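Local atomic coordinates of DUF2235 domain-containing protein (Pseudomonas aeruginosa, PDB entry 4O5P), a protein that acts as a type VI secretion phospholipase effector (Tle1), probably hydrolysing membrane phospholipids with an alpha/beta-hydrolase catalytic domain. Residues Ala579-His584 with Pro677-Phe682; Trp249-Thr254 with Arg307-Ala312; Gln510-Ala515 with Asp545-Leu550; Ala156-Tyr159 with Lys163-Leu166; Pro117-Val122 with Gly135-Glu140. All blocks are in the same frame, centred on the assembly; numbering follows the deposited sequence.

The five contacts are spread through a single chain and none touches another. Contact 5 lies nearest the chain's centre, about 10 Å from it, and beside the presumed Ser237-His379-Asp281 triad, which Val119 approaches without touching. Helix 139-162 connects it to contact 4: 135-140 leads into the helix, which ends just before 163-166, the contact centres being about 28 Å apart. Contact 2, at the end of the helix that follows the presumed nucleophile elbow, has its nearest atoms about 8 Å from contact 5. Contacts 1 and 3 lie in the C-terminal family region, centres about 34 Å apart; contact 3 uses helix 538-550 and contact 1 the next helix, 571-587. Contacts 1 and 2 are on opposite sides of the chain's centre.

Contact 1: Ala579-His584 with Pro677-Phe682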
# COMPACT_ATOMS: atom_id res chain seq x y z
N ALA A 579 5.68 21.02 -12.62
CA ALA A 579 6.85 21.50 -13.34
C ALA A 579 7.29 22.88 -12.86
O ALA A 579 8.49 23.13 -12.73
CB ALA A 579 6.60 21.50 -14.83
N ALA A 580 6.34 23.75 -12.56
CA ALA A 580 6.71 25.07 -12.05
C ALA A 580 7.35 24.94 -10.66
O ALA A 580 8.28 25.69 -10.31
CB ALA A 580 5.51 26.01 -12.01
N GLU A 581 6.82 23.98 -9.88
CA GLU A 581 7.39 23.66 -8.57
C GLU A 581 8.82 23.17 -8.65
O GLU A 581 9.72 23.76 -8.03
CB GLU A 581 6.52 22.64 -7.82
CG GLU A 581 5.22 23.21 -7.33
CD GLU A 581 4.45 22.24 -6.50
OE1 GLU A 581 4.65 21.03 -6.66
OE2 GLU A 581 3.63 22.69 -5.68
N PHE A 582 9.03 22.09 -9.40
CA PHE A 582 10.38 21.58 -9.63
C PHE A 582 11.32 22.69 -10.09
O PHE A 582 12.43 22.81 -9.57
CB PHE A 582 10.40 20.47 -10.68
CG PHE A 582 11.78 19.97 -10.97
CD1 PHE A 582 12.37 19.03 -10.14
CD2 PHE A 582 12.50 20.47 -12.04
CE1 PHE A 582 13.65 18.60 -10.40
CE2 PHE A 582 13.78 20.02 -12.30
CZ PHE A 582 14.36 19.10 -11.48
N ALA A 583 10.88 23.49 -11.06
CA ALA A 583 11.71 24.58 -11.57
C ALA A 583 12.14 25.54 -10.46
O ALA A 583 13.33 25.85 -10.32
CB ALA A 583 10.99 25.32 -12.69
N HIS A 584 11.16 26.00 -9.68
CA HIS A 584 11.45 26.87 -8.53
C HIS A 584 12.48 26.25 -7.58
O HIS A 584 13.50 26.88 -7.23
CB HIS A 584 10.17 27.20 -7.76
CG HIS A 584 10.39 28.12 -6.60
ND1 HIS A 584 10.35 27.69 -5.29
CD2 HIS A 584 10.66 29.44 -6.55
CE1 HIS A 584 10.58 28.71 -4.49
NE2 HIS A 584 10.78 29.79 -5.23
N PRO A 677 9.27 25.02 1.96
CA PRO A 677 10.71 25.23 1.69
C PRO A 677 11.09 24.69 0.31
O PRO A 677 11.56 25.43 -0.54
CB PRO A 677 11.40 24.41 2.78
CG PRO A 677 10.33 23.53 3.37
CD PRO A 677 9.04 24.27 3.20
N PHE A 678 10.90 23.39 0.12
CA PHE A 678 10.93 22.81 -1.21
C PHE A 678 10.14 21.51 -1.22
O PHE A 678 9.82 20.97 -0.15
CB PHE A 678 12.36 22.63 -1.73
CG PHE A 678 13.31 22.06 -0.72
CD1 PHE A 678 13.29 20.71 -0.40
CD2 PHE A 678 14.28 22.86 -0.14
CE1 PHE A 678 14.18 20.19 0.51
CE2 PHE A 678 15.18 22.34 0.76
CZ PHE A 678 15.13 21.01 1.09
N THR A 679 9.81 21.02 -2.41
CA THR A 679 8.88 19.89 -2.56
C THR A 679 9.56 18.54 -2.40
O THR A 679 10.77 18.48 -2.22
CB THR A 679 8.22 19.91 -3.93
OG1 THR A 679 9.23 19.72 -4.94
CG2 THR A 679 7.51 21.25 -4.15
N ASP A 680 8.78 17.46 -2.47
CA ASP A 680 9.33 16.11 -2.35
C ASP A 680 10.29 15.73 -3.50
O ASP A 680 11.01 14.74 -3.41
CB ASP A 680 8.20 15.08 -2.22
CG ASP A 680 7.43 15.23 -0.91
OD1 ASP A 680 8.03 15.75 0.05
OD2 ASP A 680 6.24 14.83 -0.85
N TYR A 681 10.30 16.52 -4.57
CA TYR A 681 11.24 16.29 -5.66
C TYR A 681 12.67 16.34 -5.15
O TYR A 681 13.58 15.73 -5.73
CB TYR A 681 11.07 17.35 -6.75
CG TYR A 681 9.88 17.18 -7.68
CD1 TYR A 681 9.56 15.95 -8.21
CD2 TYR A 681 9.09 18.27 -8.03
CE1 TYR A 681 8.47 15.80 -9.07
CE2 TYR A 681 8.01 18.13 -8.89
CZ TYR A 681 7.71 16.90 -9.41
OH TYR A 681 6.63 16.77 -10.26
N PHE A 682 12.89 17.10 -4.09
CA PHE A 682 14.24 17.27 -3.60
C PHE A 682 14.46 16.65 -2.23
O PHE A 682 15.33 17.09 -1.48
CB PHE A 682 14.65 18.74 -3.66
CG PHE A 682 14.99 19.18 -5.05
CD1 PHE A 682 14.01 19.66 -5.91
CD2 PHE A 682 16.30 19.03 -5.53
CE1 PHE A 682 14.33 20.04 -7.20
CE2 PHE A 682 16.64 19.40 -6.82
CZ PHE A 682 15.65 19.91 -7.67
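A chi1 of 178° turns the Phe582 ring away from its own backbone N and toward Tyr681 and Phe682, whose rings both leave the backbone anti to their own carbonyl carbons. Phe582 directs its edge at the face of Tyr681, a T-shaped pair with centroids 5.6 Å apart and planes at 84°. Its CB also touches the tyrosine ring, 3.7 Å from Tyr681 CD2. Toward Phe682 the geometry changes: the planes are only 21° apart, yet the rings are offset with little overlap, and the touch is between Phe582 CE1 and Phe682 CE1 at 3.6 Å. The three rings form an aromatic cluster that packs the loop before strand 687-689, including a short 3-10 turn at 680-681, against helix 571-587 in the C-terminal part of the effector. Arg484 and Ile485 of helix 469-487 also touch Phe582, and the Phe682 ring continues the aromatic packing to Tyr623. Next to the rings, the methyl CG2 of Thr679 lies 3.8 Å from Glu581 OE1, a van der Waals contact beside a carboxylate that is paired with Arg663. The Thr679 hydroxyl bonds to Asp585, farther along the same helix. Arg663 also makes a cation-pi contact with Tyr681, and the phenol OH is hydrogen-bonded to Asp661, giving this buried ring a polar partner at its far end.

Contact 2: Trp249-Thr254 with Arg307-Ala312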
# COMPACT_ATOMS: atom_id res chain seq x y z
N TRP A 249 -0.07 -12.39 11.22
CA TRP A 249 -1.23 -12.79 12.03
C TRP A 249 -1.64 -14.25 11.77
O TRP A 249 -2.12 -14.96 12.67
CB TRP A 249 -2.42 -11.84 11.77
CG TRP A 249 -2.14 -10.41 12.18
CD1 TRP A 249 -0.97 -9.91 12.71
CD2 TRP A 249 -3.04 -9.29 12.09
NE1 TRP A 249 -1.10 -8.56 12.95
CE2 TRP A 249 -2.35 -8.16 12.58
CE3 TRP A 249 -4.36 -9.14 11.65
CZ2 TRP A 249 -2.95 -6.89 12.64
CZ3 TRP A 249 -4.95 -7.88 11.71
CH2 TRP A 249 -4.24 -6.77 12.19
N LEU A 250 -1.43 -14.71 10.55
CA LEU A 250 -1.78 -16.08 10.21
C LEU A 250 -0.78 -17.01 10.89
O LEU A 250 -1.16 -18.05 11.46
CB LEU A 250 -1.80 -16.27 8.71
CG LEU A 250 -2.10 -17.69 8.21
CD1 LEU A 250 -3.46 -18.17 8.73
CD2 LEU A 250 -2.06 -17.72 6.70
N GLN A 251 0.49 -16.63 10.84
CA GLN A 251 1.53 -17.45 11.47
C GLN A 251 1.28 -17.56 12.96
O GLN A 251 1.37 -18.66 13.52
CB GLN A 251 2.92 -16.87 11.22
CG GLN A 251 4.01 -17.77 11.72
CD GLN A 251 5.38 -17.13 11.65
OE1 GLN A 251 5.52 -15.90 11.72
NE2 GLN A 251 6.41 -17.97 11.50
N GLU A 252 0.97 -16.43 13.58
CA GLU A 252 0.62 -16.37 14.99
C GLU A 252 -0.57 -17.30 15.30
O GLU A 252 -0.57 -18.01 16.31
CB GLU A 252 0.32 -14.91 15.40
CG GLU A 252 -1.09 -14.69 15.95
CD GLU A 252 -1.69 -13.31 15.63
OE1 GLU A 252 -0.99 -12.28 15.85
OE2 GLU A 252 -2.87 -13.27 15.17
N LEU A 253 -1.58 -17.29 14.43
CA LEU A 253 -2.79 -18.09 14.65
C LEU A 253 -2.59 -19.60 14.49
O LEU A 253 -3.31 -20.40 15.10
CB LEU A 253 -3.88 -17.65 13.69
CG LEU A 253 -4.78 -16.53 14.18
CD1 LEU A 253 -5.48 -15.87 13.00
CD2 LEU A 253 -5.80 -17.09 15.16
N THR A 254 -1.64 -19.99 13.65
CA THR A 254 -1.55 -21.38 13.23
C THR A 254 -0.31 -22.11 13.75
O THR A 254 -0.21 -23.34 13.65
CB THR A 254 -1.58 -21.47 11.70
OG1 THR A 254 -0.49 -20.71 11.16
CG2 THR A 254 -2.90 -20.93 11.16
N ARG A 307 7.84 -6.87 8.98
CA ARG A 307 8.92 -7.85 8.96
C ARG A 307 8.37 -9.19 8.48
O ARG A 307 7.39 -9.69 9.04
CB ARG A 307 9.45 -8.00 10.38
CG ARG A 307 10.72 -8.77 10.50
CD ARG A 307 10.95 -9.20 11.96
NE ARG A 307 11.98 -10.23 11.98
CZ ARG A 307 13.28 -9.96 11.99
NH1 ARG A 307 13.70 -8.69 12.02
NH2 ARG A 307 14.15 -10.96 11.98
N LEU A 308 8.96 -9.77 7.44
CA LEU A 308 8.42 -11.02 6.90
C LEU A 308 8.51 -12.12 7.98
O LEU A 308 9.34 -12.03 8.89
CB LEU A 308 9.15 -11.44 5.63
CG LEU A 308 9.05 -10.63 4.33
CD1 LEU A 308 9.85 -11.34 3.26
CD2 LEU A 308 7.63 -10.45 3.82
N PRO A 309 7.61 -13.13 7.92
CA PRO A 309 7.65 -14.19 8.94
C PRO A 309 9.00 -14.89 9.02
O PRO A 309 9.59 -15.22 7.98
CB PRO A 309 6.58 -15.18 8.45
CG PRO A 309 5.58 -14.33 7.76
CD PRO A 309 6.41 -13.23 7.07
N ASP A 310 9.49 -15.09 10.24
CA ASP A 310 10.73 -15.83 10.45
C ASP A 310 10.42 -17.29 10.74
O ASP A 310 9.52 -17.61 11.52
CB ASP A 310 11.55 -15.23 11.59
CG ASP A 310 12.60 -14.25 11.09
OD1 ASP A 310 13.16 -14.48 10.00
OD2 ASP A 310 12.87 -13.27 11.80
N GLU A 311 11.15 -18.17 10.08
CA GLU A 311 10.99 -19.60 10.27
C GLU A 311 11.69 -20.01 11.56
O GLU A 311 12.67 -19.37 11.98
CB GLU A 311 11.56 -20.36 9.08
CG GLU A 311 10.95 -19.97 7.72
CD GLU A 311 9.43 -20.13 7.67
OE1 GLU A 311 8.86 -20.93 8.44
OE2 GLU A 311 8.79 -19.44 6.84
N ALA A 312 11.18 -21.06 12.20
CA ALA A 312 11.73 -21.54 13.47
C ALA A 312 12.96 -22.45 13.31
O ALA A 312 13.61 -22.48 12.26
CB ALA A 312 10.64 -22.25 14.28
O HOH W 1 7.88 -14.57 12.56
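The last turns of helix 238-254 face an irregular, largely extended run of backbone at 307-312, the nearest CA atoms being those of Gln251 and Pro309, 7.4 Å apart. Gln251 spans the gap with an extended side chain, CG anti to the backbone N (chi1 -173°), so that both ends of its amide reach the loop. NE2 donates to Asp310 O at 3.1 Å in a fairly straight bond (158°); the acceptor lies in the amide plane, while the donor sits above the plane of the carbonyl. On the other side of the amide, OE1 packs 3.5 Å from Pro309 CB and accepts from a water at 2.8 Å. That water in turn takes the N-H of Asp310, 2.9 Å from its N, so one glutamine addresses both the N-H and the C=O of a single loop residue. The Asp310 side chain turns elsewhere: OD2 uses its syn lone pair to receive Arg307 NH2 at 2.6 Å in a salt bridge, and OD1 pairs with Arg351. In the alpha/beta-hydrolase fold, the helix carrying Gln251 is probably the one that follows the nucleophile elbow, here joined at its far end to the loop leading into strand 331-336.

Contact 3: Gln510-Ala515 with Asp545-Leu550; sequences QKAWEA and DRNVAL
Helices 507-528 and 538-550, consecutive in the C-terminal region of the effector, pack here with alanines on the first helix against Asn547 and Leu550 on the second, their local axes 8.7 Å apart at closest approach and inclined at 121° between N-to-C directions. Ala512 and Asn547 form the centre, with CA atoms 4.7 Å apart, a close spacing at a residue whose side chain is a single methyl. The Asn547 side chain is laid over this alanine: CG is anti to the carbonyl carbon (chi1 -69°), which carries the amide across the backbone of the other helix. Its oxygen OD1 meets Ala512 CA at 3.4 Å and Ala512 CB at nearly the same distance, while CB of Asn547 approaches the same methyl at 3.9 Å. The nitrogen end of the amide reaches on by about a turn, ND2 lying 3.7 Å from Ala515 CB. Both alanines on one side of helix 507-528 are therefore covered by one asparagine. At the other end of the contact Leu550 adds a purely apolar touch, its CB and CD1 each 4.0 Å from Ala512 CB, so this methyl touches both Asn547 and Leu550. Leu516 packs against Asn547 and Val548, and Gln509 NE2 bonds to the carbonyl of Leu550, tying the end of helix 538-550 to the start of the other. Between the two segments the amide makes only van der Waals contact, so their close approach rests on small alanines fitting a flat polar group, not on directional bonding.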
# COMPACT_ATOMS: atom_id res chain seq x y z
N GLN A 510 -16.68 19.25 -14.52
CA GLN A 510 -15.99 18.91 -13.29
C GLN A 510 -16.90 19.10 -12.07
O GLN A 510 -17.11 18.16 -11.28
CB GLN A 510 -14.76 19.81 -13.19
CG GLN A 510 -13.83 19.54 -12.01
CD GLN A 510 -12.51 20.26 -12.17
OE1 GLN A 510 -12.07 20.55 -13.29
NE2 GLN A 510 -11.87 20.58 -11.05
N LYS A 511 -17.46 20.30 -11.95
CA LYS A 511 -18.40 20.61 -10.87
C LYS A 511 -19.63 19.71 -10.93
O LYS A 511 -20.10 19.21 -9.90
CB LYS A 511 -18.84 22.07 -10.97
CG LYS A 511 -18.09 23.02 -10.05
CD LYS A 511 -16.66 23.24 -10.51
CE LYS A 511 -16.06 24.48 -9.83
NZ LYS A 511 -14.77 24.92 -10.45
N ALA A 512 -20.13 19.48 -12.15
CA ALA A 512 -21.29 18.61 -12.35
C ALA A 512 -21.04 17.19 -11.83
O ALA A 512 -21.69 16.75 -10.89
CB ALA A 512 -21.67 18.58 -13.82
N TRP A 513 -20.10 16.49 -12.46
CA TRP A 513 -19.71 15.15 -12.03
C TRP A 513 -19.50 15.09 -10.52
O TRP A 513 -19.99 14.17 -9.86
CB TRP A 513 -18.42 14.68 -12.73
CG TRP A 513 -18.61 14.14 -14.13
CD1 TRP A 513 -18.17 14.71 -15.29
CD2 TRP A 513 -19.28 12.93 -14.50
NE1 TRP A 513 -18.52 13.92 -16.36
CE2 TRP A 513 -19.20 12.82 -15.90
CE3 TRP A 513 -19.93 11.92 -13.78
CZ2 TRP A 513 -19.76 11.75 -16.60
CZ3 TRP A 513 -20.49 10.86 -14.48
CH2 TRP A 513 -20.40 10.79 -15.87
N GLU A 514 -18.79 16.06 -9.97
CA GLU A 514 -18.58 16.07 -8.52
C GLU A 514 -19.89 16.12 -7.70
O GLU A 514 -20.10 15.29 -6.81
CB GLU A 514 -17.61 17.16 -8.09
CG GLU A 514 -17.53 17.38 -6.58
CD GLU A 514 -17.22 16.12 -5.78
OE1 GLU A 514 -16.59 15.18 -6.30
OE2 GLU A 514 -17.62 16.06 -4.59
N ALA A 515 -20.78 17.07 -8.01
CA ALA A 515 -22.01 17.19 -7.24
C ALA A 515 -22.93 15.97 -7.40
O ALA A 515 -23.58 15.53 -6.42
CB ALA A 515 -22.73 18.50 -7.57
N ASP A 545 -30.47 18.12 -12.10
CA ASP A 545 -30.83 18.02 -13.52
C ASP A 545 -29.96 18.88 -14.46
O ASP A 545 -29.67 18.45 -15.60
CB ASP A 545 -32.32 18.31 -13.70
CG ASP A 545 -33.19 17.39 -12.87
OD1 ASP A 545 -32.88 16.19 -12.78
OD2 ASP A 545 -34.19 17.89 -12.29
N ARG A 546 -29.56 20.06 -14.00
CA ARG A 546 -28.53 20.84 -14.71
C ARG A 546 -27.30 19.98 -14.94
O ARG A 546 -26.73 19.95 -16.04
CB ARG A 546 -28.09 22.06 -13.89
CG ARG A 546 -29.04 23.24 -13.89
CD ARG A 546 -28.33 24.51 -13.40
NE ARG A 546 -28.43 24.74 -11.96
CZ ARG A 546 -29.51 25.23 -11.35
NH1 ARG A 546 -30.61 25.52 -12.03
NH2 ARG A 546 -29.50 25.42 -10.04
N ASN A 547 -26.90 19.27 -13.89
CA ASN A 547 -25.69 18.45 -13.90
C ASN A 547 -25.80 17.24 -14.81
O ASN A 547 -24.89 16.93 -15.59
CB ASN A 547 -25.34 18.03 -12.47
CG ASN A 547 -24.88 19.20 -11.63
OD1 ASN A 547 -24.34 20.17 -12.15
ND2 ASN A 547 -25.10 19.12 -10.32
N VAL A 548 -26.93 16.55 -14.70
CA VAL A 548 -27.25 15.42 -15.56
C VAL A 548 -27.28 15.86 -17.01
O VAL A 548 -27.02 15.07 -17.92
CB VAL A 548 -28.59 14.78 -15.15
CG1 VAL A 548 -28.98 13.65 -16.10
CG2 VAL A 548 -28.49 14.25 -13.73
N ALA A 549 -27.59 17.14 -17.24
CA ALA A 549 -27.58 17.67 -18.59
C ALA A 549 -26.16 18.00 -19.05
O ALA A 549 -25.82 17.80 -20.22
CB ALA A 549 -28.49 18.90 -18.69
N LEU A 550 -25.34 18.50 -18.13
CA LEU A 550 -23.95 18.84 -18.44
C LEU A 550 -23.12 17.63 -18.86
O LEU A 550 -22.11 17.77 -19.54
CB LEU A 550 -23.31 19.60 -17.27
CG LEU A 550 -23.88 21.01 -17.03
CD1 LEU A 550 -23.56 21.54 -15.64
CD2 LEU A 550 -23.40 21.99 -18.11

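Contact 4: Ala156-Tyr159 with Lys163-Leu166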
# COMPACT_ATOMS: atom_id res chain seq x y z
N ALA A 156 -13.28 -20.81 2.66
CA ALA A 156 -12.79 -21.83 1.75
C ALA A 156 -12.90 -23.23 2.34
O ALA A 156 -13.37 -24.15 1.67
CB ALA A 156 -11.35 -21.53 1.33
N LEU A 157 -12.48 -23.39 3.60
CA LEU A 157 -12.60 -24.71 4.25
C LEU A 157 -14.08 -25.09 4.41
O LEU A 157 -14.47 -26.21 4.10
CB LEU A 157 -11.89 -24.72 5.61
CG LEU A 157 -11.58 -26.08 6.24
CD1 LEU A 157 -10.96 -27.03 5.22
CD2 LEU A 157 -10.67 -25.94 7.45
N PHE A 158 -14.87 -24.13 4.89
CA PHE A 158 -16.29 -24.30 5.14
C PHE A 158 -16.99 -24.80 3.89
O PHE A 158 -17.82 -25.70 3.96
CB PHE A 158 -16.87 -22.94 5.55
CG PHE A 158 -18.25 -23.01 6.14
CD1 PHE A 158 -18.44 -23.38 7.46
CD2 PHE A 158 -19.36 -22.64 5.38
CE1 PHE A 158 -19.71 -23.42 8.02
CE2 PHE A 158 -20.65 -22.68 5.93
CZ PHE A 158 -20.82 -23.07 7.25
N TYR A 159 -16.66 -24.22 2.74
CA TYR A 159 -17.26 -24.67 1.49
C TYR A 159 -16.72 -26.04 1.13
O TYR A 159 -17.46 -26.88 0.61
CB TYR A 159 -16.98 -23.71 0.34
CG TYR A 159 -17.73 -24.07 -0.94
CD1 TYR A 159 -17.19 -24.97 -1.86
CD2 TYR A 159 -18.98 -23.52 -1.21
CE1 TYR A 159 -17.88 -25.30 -3.02
CE2 TYR A 159 -19.67 -23.84 -2.35
CZ TYR A 159 -19.11 -24.73 -3.26
OH TYR A 159 -19.81 -25.05 -4.40
N LYS A 163 -20.20 -27.56 1.63
CA LYS A 163 -20.84 -27.13 0.38
C LYS A 163 -21.74 -25.89 0.51
O LYS A 163 -22.68 -25.71 -0.26
CB LYS A 163 -21.60 -28.29 -0.26
CG LYS A 163 -20.76 -29.54 -0.45
CD LYS A 163 -19.44 -29.25 -1.16
CE LYS A 163 -18.59 -30.51 -1.26
NZ LYS A 163 -17.25 -30.27 -1.90
N SER A 164 -21.44 -25.05 1.49
CA SER A 164 -22.06 -23.74 1.59
C SER A 164 -20.96 -22.74 1.90
O SER A 164 -19.85 -23.13 2.29
CB SER A 164 -23.13 -23.71 2.68
OG SER A 164 -22.60 -24.15 3.91
N ARG A 165 -21.23 -21.46 1.72
CA ARG A 165 -20.23 -20.45 2.05
C ARG A 165 -20.76 -19.57 3.17
O ARG A 165 -21.97 -19.52 3.39
CB ARG A 165 -19.89 -19.62 0.82
CG ARG A 165 -20.90 -19.75 -0.32
CD ARG A 165 -20.28 -19.41 -1.68
NE ARG A 165 -19.91 -20.59 -2.47
CZ ARG A 165 -19.24 -20.54 -3.62
NH1 ARG A 165 -18.85 -19.37 -4.11
NH2 ARG A 165 -18.95 -21.65 -4.28
N LEU A 166 -19.86 -18.90 3.89
CA LEU A 166 -20.27 -18.06 5.02
C LEU A 166 -21.23 -16.95 4.57
O LEU A 166 -21.02 -16.32 3.53
CB LEU A 166 -19.06 -17.46 5.72
CG LEU A 166 -18.04 -18.43 6.33
CD1 LEU A 166 -16.82 -17.65 6.84
CD2 LEU A 166 -18.65 -19.25 7.45
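Lys163 opens the second segment against Tyr159: its backbone N donates to Tyr159 O at 3.0 Å in a bent bond (N-H...O 140°), with the donor above the carbonyl plane. It is the first residue to leave the helix, with positive phi, and its CA passes over one face of the tyrosine ring; the side-chain CD also lies 3.6 Å from Tyr159 O. Ser164 follows by folding back along the last turns. Its carbonyl O makes a CA-H...O contact with Tyr159 CA at 3.1 Å and also lies close to Phe158 CD2, while its hydroxyl OG approaches Phe158 CE2 at 3.2 Å. This is the C-terminal end of helix 139-162, where the chain reverses and runs back beside the helix before helix 168-178; strands 111-116 and 62-71 lie on the inner side, touching Ala156. Arg165 runs alongside Tyr159, both side chains pointing the same way. The edge of the guanidinium is turned to the ring, the two planes 85° apart; NH2 comes 3.0 Å from Tyr159 CE2, a short, tight approach made with Arg165 chi1 off any staggered position, so its detail is doubtful. The same NH2 forms a salt bridge with Asp104, which also touches the tyrosine, so the charge has its strongest partner on helix 104-108. Leu166 finishes the segment on Phe158: methyl CD2 stands over the centre of one ring face in a CH-pi contact, 4.0 Å from the centroid and 9° off the normal. Its backbone N bonds to Asp155 OD1, a turn before Tyr159.

Contact 5: Pro117-Val122 with Gly135-Glu140; sequences PGVGTV and GLIGAE
Val119 packs its branched end against Ile137, CB of the valine lying 3.7 Å from Ile137 CG2 and its methyl CG2 lying 4.0 Å from the same atom. The valine occupies the second position of a type II beta turn from Gly118 to Thr121, in the loop that leaves strand 111-116 of the central sheet, and Ile137 sits just before helix 139-162. Across the contact the two side chains cross at about a right angle. Ile137, modelled off the staggered positions, has CG2 roughly anti to its backbone N, which points that methyl at Val119, while CG1 carries CD1 round toward the next residue of the turn. There CD1 lies 4.2 Å from Gly120 CA, and at 4.1 Å it also meets the carbonyl O of Val119. Gly120 has the positive phi (90°) of the third position of a type II turn, a conformation suited to glycine. The contact is buried and wholly apolar between side chains. Val119 also touches Arg238, which follows the presumed nucleophile Ser237, and Glu242, and lies near the presumed triad residues without touching them; Ile137 rests on Met299 of strand 294-299. Thus the contact packs the loop beside the presumed active site against the approach to helix 139-162. The turn is closed by two donors from one residue to Gly118 O: Thr121 N at 3.2 Å, and the hydroxyl OG1 of Thr121 at 2.6 Å, in the carbonyl plane and on a lone pair.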
# COMPACT_ATOMS: atom_id res chain seq x y z
N PRO A 117 -10.73 -5.17 -2.21
CA PRO A 117 -10.54 -3.79 -2.69
C PRO A 117 -9.58 -2.99 -1.82
O PRO A 117 -9.42 -3.26 -0.63
CB PRO A 117 -11.94 -3.16 -2.60
CG PRO A 117 -12.77 -4.12 -1.80
CD PRO A 117 -12.16 -5.47 -1.94
N GLY A 118 -8.97 -1.97 -2.43
CA GLY A 118 -8.05 -1.13 -1.70
C GLY A 118 -8.69 -0.20 -0.68
O GLY A 118 -9.87 0.15 -0.78
N VAL A 119 -7.89 0.21 0.30
CA VAL A 119 -8.34 1.18 1.29
C VAL A 119 -8.72 2.46 0.58
O VAL A 119 -8.12 2.82 -0.44
CB VAL A 119 -7.25 1.48 2.33
CG1 VAL A 119 -7.07 0.30 3.27
CG2 VAL A 119 -5.93 1.85 1.64
N GLY A 120 -9.72 3.15 1.12
CA GLY A 120 -10.18 4.39 0.52
C GLY A 120 -11.27 4.16 -0.51
O GLY A 120 -11.82 5.11 -1.08
N THR A 121 -11.55 2.89 -0.78
CA THR A 121 -12.63 2.52 -1.66
C THR A 121 -13.67 1.70 -0.91
O THR A 121 -13.36 1.08 0.11
CB THR A 121 -12.14 1.75 -2.90
OG1 THR A 121 -11.80 0.41 -2.52
CG2 THR A 121 -10.93 2.44 -3.51
N VAL A 122 -14.90 1.72 -1.42
CA VAL A 122 -16.00 1.04 -0.77
C VAL A 122 -15.80 -0.50 -0.70
O VAL A 122 -15.36 -1.13 -1.67
CB VAL A 122 -17.33 1.41 -1.47
CG1 VAL A 122 -18.43 0.46 -1.10
CG2 VAL A 122 -17.72 2.86 -1.14
N GLY A 135 -7.83 11.52 0.08
CA GLY A 135 -6.73 10.65 0.47
C GLY A 135 -6.45 10.57 1.96
O GLY A 135 -5.32 10.24 2.37
N LEU A 136 -7.45 10.85 2.79
CA LEU A 136 -7.31 10.62 4.22
C LEU A 136 -7.75 9.21 4.55
O LEU A 136 -8.93 8.87 4.41
CB LEU A 136 -8.13 11.63 5.03
CG LEU A 136 -7.30 12.31 6.11
CD1 LEU A 136 -5.91 12.60 5.56
CD2 LEU A 136 -7.97 13.58 6.59
N ILE A 137 -6.80 8.40 4.99
CA ILE A 137 -7.06 6.99 5.24
C ILE A 137 -6.64 6.56 6.63
O ILE A 137 -5.48 6.67 7.01
CB ILE A 137 -6.35 6.10 4.19
CG1 ILE A 137 -6.26 6.84 2.85
CG2 ILE A 137 -7.06 4.76 4.08
CD1 ILE A 137 -6.50 5.98 1.61
N GLY A 138 -7.61 6.07 7.41
CA GLY A 138 -7.35 5.59 8.75
C GLY A 138 -6.88 4.15 8.74
O GLY A 138 -7.04 3.44 7.74
N ALA A 139 -6.31 3.71 9.85
CA ALA A 139 -5.70 2.39 9.95
C ALA A 139 -6.74 1.26 9.95
O ALA A 139 -6.47 0.12 9.51
CB ALA A 139 -4.84 2.32 11.20
N GLU A 140 -7.92 1.58 10.46
CA GLU A 140 -8.93 0.56 10.69
C GLU A 140 -9.35 -0.14 9.39
O GLU A 140 -9.64 -1.32 9.39
CB GLU A 140 -10.15 1.12 11.46
CG GLU A 140 -11.15 1.91 10.63
CD GLU A 140 -10.76 3.37 10.42
OE1 GLU A 140 -9.73 3.82 10.97
OE2 GLU A 140 -11.50 4.08 9.71